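Local coordinates for pathogenicity island protein (PDB 3HL6) that is of unknown function but is encoded by a mobile pathogenicity island of Staphylococcus aureus, at residues Val152-Ala163 / Leu177-Gln185. Numbering follows the deposited sequence.
Sequences VIANIEMLYQLA and LKLVTEFVQ
L177 lies across one face of the Y160 ring and fills the hollow between that ring, L159 and A163. Its CD2 sits over the centre of the ring, 4.0 Å from the centroid and 8° off the ring normal, a CH-pi contact. Its CD1 lies above and just outside the CD2-CE2 edge, 3.5 Å from Y160 CE2, and also touches L159 CB at 3.9 Å. The leucine gets there because CG is anti to the backbone N (chi1 -175°), which brings both methyls up to the tyrosine. A163 CB closes the far end of this hollow, 4.2 Å from L177 CD2. One turn earlier in helix 152-163, I156 is the bump. Its CD1 enters the hollow between V180 and V184, 3.4 Å from V180 CG1 and 3.9 Å from V184 CG2. I156 CG2 faces T181, whose methyl is modelled too close to the Y160 hydroxyl to be firmly placed. At the start of helix 152-163, V152 CG1 meets V184 CG2 at 3.6 Å, and I153 CD1 touches the other methyl of V184 more loosely. No hydrogen bond joins the two segments. The Y160 hydroxyl instead bonds V57 N of strand 52-57, and F68 of strand 68-71 stacks on the tyrosine ring. F114 and L118 of helix 112-121 also pack on V180 and V152 respectively. The axes of segments 152-163 and 177-184 approach to 11.0 Å, with 147° between their directions. The arrangement is a buried apolar helix-helix interface within a helical hairpin, packed against strands 52-57 and 68-71 of the mixed, largely antiparallel sheet.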
loop_
_atom_site.group_PDB
_atom_site.type_symbol
_atom_site.label_atom_id
_atom_site.label_comp_id
_atom_site.label_asym_id
_atom_site.label_seq_id
_atom_site.Cartn_x
_atom_site.Cartn_y
_atom_site.Cartn_z
ATOM N N VAL B 152 24.479 8.508 -5.544
ATOM C CA VAL B 152 24.042 9.222 -4.350
ATOM C C VAL B 152 22.532 9.502 -4.342
ATOM O O VAL B 152 21.867 9.297 -3.322
ATOM C CB VAL B 152 24.851 10.525 -4.156
ATOM C CG1 VAL B 152 24.117 11.510 -3.253
ATOM C CG2 VAL B 152 26.201 10.200 -3.581
ATOM N N ILE B 153 22.000 9.961 -5.476
ATOM C CA ILE B 153 20.599 10.356 -5.548
ATOM C C ILE B 153 19.705 9.147 -5.372
ATOM O O ILE B 153 18.715 9.215 -4.640
ATOM C CB ILE B 153 20.247 11.044 -6.882
ATOM C CG1 ILE B 153 21.208 12.198 -7.190
ATOM C CG2 ILE B 153 18.833 11.558 -6.856
ATOM C CD1 ILE B 153 20.813 13.500 -6.556
ATOM N N ALA B 154 20.047 8.040 -6.039
ATOM C CA ALA B 154 19.265 6.810 -5.968
ATOM C C ALA B 154 19.197 6.330 -4.537
ATOM O O ALA B 154 18.158 5.949 -4.043
ATOM C CB ALA B 154 19.893 5.727 -6.838
ATOM N N ASN B 155 20.341 6.331 -3.880
ATOM C CA ASN B 155 20.432 5.978 -2.479
ATOM C C ASN B 155 19.544 6.839 -1.564
ATOM O O ASN B 155 18.780 6.329 -0.762
ATOM C CB ASN B 155 21.888 6.100 -2.063
ATOM C CG ASN B 155 22.616 4.822 -2.227
ATOM O OD1 ASN B 155 22.235 3.835 -1.600
ATOM N ND2 ASN B 155 23.659 4.791 -3.095
ATOM N N ILE B 156 19.663 8.148 -1.702
ATOM C CA ILE B 156 18.846 9.067 -0.931
ATOM C C ILE B 156 17.354 8.846 -1.190
ATOM O O ILE B 156 16.531 8.866 -0.253
ATOM C CB ILE B 156 19.281 10.518 -1.154
ATOM C CG1 ILE B 156 20.676 10.701 -0.553
ATOM C CG2 ILE B 156 18.331 11.449 -0.459
ATOM C CD1 ILE B 156 21.407 11.927 -1.012
ATOM N N GLU B 157 17.022 8.560 -2.447
ATOM C CA GLU B 157 15.611 8.425 -2.818
ATOM C C GLU B 157 15.046 7.268 -2.056
ATOM O O GLU B 157 13.945 7.318 -1.496
ATOM C CB GLU B 157 15.437 8.244 -4.326
ATOM C CG GLU B 157 15.654 9.530 -5.098
ATOM C CD GLU B 157 15.523 9.351 -6.603
ATOM O OE1 GLU B 157 15.593 8.200 -7.081
ATOM O OE2 GLU B 157 15.339 10.376 -7.309
ATOM N N MET B 158 15.844 6.232 -1.987
ATOM C CA MET B 158 15.446 5.036 -1.290
ATOM C C MET B 158 15.383 5.215 0.248
ATOM O O MET B 158 14.463 4.741 0.888
ATOM C CB MET B 158 16.365 3.898 -1.713
ATOM C CG MET B 158 15.817 2.589 -1.354
ATOM S SD MET B 158 16.961 1.870 -0.203
ATOM C CE MET B 158 17.189 0.237 -0.991
ATOM N N LEU B 159 16.348 5.923 0.823
ATOM C CA LEU B 159 16.220 6.436 2.201
ATOM C C LEU B 159 14.917 7.189 2.389
ATOM O O LEU B 159 14.180 6.944 3.325
ATOM C CB LEU B 159 17.419 7.325 2.575
ATOM C CG LEU B 159 18.742 6.578 2.801
ATOM C CD1 LEU B 159 19.903 7.536 2.886
ATOM C CD2 LEU B 159 18.643 5.726 4.050
ATOM N N TYR B 160 14.598 8.084 1.474
ATOM C CA TYR B 160 13.314 8.754 1.596
ATOM C C TYR B 160 12.141 7.794 1.641
ATOM O O TYR B 160 11.207 8.023 2.374
ATOM C CB TYR B 160 13.120 9.795 0.506
ATOM C CG TYR B 160 13.721 11.100 0.897
ATOM C CD1 TYR B 160 12.928 12.149 1.354
ATOM C CD2 TYR B 160 15.082 11.276 0.856
ATOM C CE1 TYR B 160 13.477 13.349 1.725
ATOM C CE2 TYR B 160 15.648 12.464 1.212
ATOM C CZ TYR B 160 14.845 13.505 1.659
ATOM O OH TYR B 160 15.442 14.705 2.017
ATOM N N GLN B 161 12.174 6.728 0.854
ATOM C CA GLN B 161 11.040 5.812 0.759
ATOM C C GLN B 161 10.841 5.022 2.049
ATOM O O GLN B 161 9.723 4.895 2.543
ATOM C CB GLN B 161 11.209 4.862 -0.434
ATOM C CG GLN B 161 11.068 5.568 -1.783
ATOM C CD GLN B 161 11.498 4.698 -2.979
ATOM O OE1 GLN B 161 12.366 3.837 -2.867
ATOM N NE2 GLN B 161 10.883 4.917 -4.100
ATOM N N LEU B 162 11.934 4.480 2.578
ATOM C CA LEU B 162 11.933 3.922 3.920
ATOM C C LEU B 162 11.345 4.903 4.941
ATOM O O LEU B 162 10.486 4.521 5.745
ATOM C CB LEU B 162 13.354 3.520 4.312
ATOM C CG LEU B 162 13.875 2.421 3.399
ATOM C CD1 LEU B 162 15.343 2.108 3.608
ATOM C CD2 LEU B 162 13.014 1.181 3.645
ATOM N N ALA B 163 11.753 6.164 4.876
ATOM C CA ALA B 163 11.379 7.116 5.925
ATOM C C ALA B 163 9.857 7.247 6.055
ATOM O O ALA B 163 9.339 7.435 7.165
ATOM C CB ALA B 163 12.029 8.499 5.707
ATOM N N LEU B 177 19.081 11.706 7.777
ATOM C CA LEU B 177 18.494 12.026 6.479
ATOM C C LEU B 177 18.657 13.518 6.129
ATOM O O LEU B 177 18.844 13.889 4.958
ATOM C CB LEU B 177 17.033 11.590 6.426
ATOM C CG LEU B 177 16.390 11.773 5.048
ATOM C CD1 LEU B 177 17.122 10.935 3.937
ATOM C CD2 LEU B 177 14.914 11.464 5.111
ATOM N N LYS B 178 18.612 14.362 7.155
ATOM C CA LYS B 178 18.760 15.783 6.967
ATOM C C LYS B 178 20.175 16.165 6.512
ATOM O O LYS B 178 20.318 16.984 5.595
ATOM C CB LYS B 178 18.350 16.513 8.260
ATOM C CG LYS B 178 18.636 17.977 8.293
ATOM C CD LYS B 178 17.634 18.690 9.194
ATOM C CE LYS B 178 18.112 20.127 9.486
ATOM N NZ LYS B 178 17.078 21.007 10.109
ATOM N N LEU B 179 21.206 15.563 7.113
ATOM C CA LEU B 179 22.600 15.892 6.749
ATOM C C LEU B 179 22.982 15.420 5.340
ATOM O O LEU B 179 23.767 16.045 4.613
ATOM C CB LEU B 179 23.596 15.275 7.732
ATOM C CG LEU B 179 23.469 15.465 9.242
ATOM C CD1 LEU B 179 24.083 14.272 9.997
ATOM C CD2 LEU B 179 24.126 16.776 9.656
ATOM N N VAL B 180 22.438 14.281 4.971
ATOM C CA VAL B 180 22.671 13.758 3.654
ATOM C C VAL B 180 21.913 14.610 2.648
ATOM O O VAL B 180 22.445 14.947 1.596
ATOM C CB VAL B 180 22.252 12.284 3.603
ATOM C CG1 VAL B 180 22.247 11.823 2.237
ATOM C CG2 VAL B 180 23.278 11.424 4.440
ATOM N N THR B 181 20.677 14.992 2.965
ATOM C CA THR B 181 19.932 15.756 1.979
ATOM C C THR B 181 20.467 17.185 1.868
ATOM O O THR B 181 20.394 17.799 0.810
ATOM C CB THR B 181 18.387 15.724 2.187
ATOM O OG1 THR B 181 18.059 16.278 3.443
ATOM C CG2 THR B 181 17.894 14.325 2.237
ATOM N N GLU B 182 21.044 17.695 2.944
ATOM C CA GLU B 182 21.694 18.996 2.882
ATOM C C GLU B 182 22.951 18.981 2.022
ATOM O O GLU B 182 23.112 19.793 1.100
ATOM C CB GLU B 182 22.043 19.506 4.283
ATOM C CG GLU B 182 22.602 20.909 4.254
ATOM C CD GLU B 182 22.951 21.447 5.640
ATOM O OE1 GLU B 182 22.770 20.723 6.654
ATOM O OE2 GLU B 182 23.424 22.607 5.705
ATOM N N PHE B 183 23.845 18.059 2.347
ATOM C CA PHE B 183 25.114 17.926 1.660
ATOM C C PHE B 183 24.978 17.967 0.152
ATOM O O PHE B 183 25.849 18.470 -0.550
ATOM C CB PHE B 183 25.754 16.621 2.080
ATOM C CG PHE B 183 27.050 16.321 1.390
ATOM C CD1 PHE B 183 27.131 15.288 0.449
ATOM C CD2 PHE B 183 28.203 17.022 1.711
ATOM C CE1 PHE B 183 28.332 14.979 -0.166
ATOM C CE2 PHE B 183 29.416 16.716 1.086
ATOM C CZ PHE B 183 29.480 15.692 0.148
ATOM N N VAL B 184 23.881 17.436 -0.359
ATOM C CA VAL B 184 23.729 17.330 -1.795
ATOM C C VAL B 184 23.135 18.565 -2.490
ATOM O O VAL B 184 23.343 18.754 -3.689
ATOM C CB VAL B 184 22.958 16.054 -2.164
ATOM C CG1 VAL B 184 22.506 16.119 -3.595
ATOM C CG2 VAL B 184 23.846 14.847 -1.932
ATOM N N GLN B 185 22.404 19.395 -1.753
ATOM C CA GLN B 185 22.099 20.744 -2.221
ATOM C C GLN B 185 23.415 21.498 -2.366
ATOM O O GLN B 185 24.026 21.882 -1.368
ATOM C CB GLN B 185 21.196 21.484 -1.232
ATOM C CG GLN B 185 20.001 20.688 -0.721
ATOM C CD GLN B 185 19.153 20.135 -1.842
ATOM O OE1 GLN B 185 18.915 20.815 -2.838
ATOM N NE2 GLN B 185 18.695 18.891 -1.691
#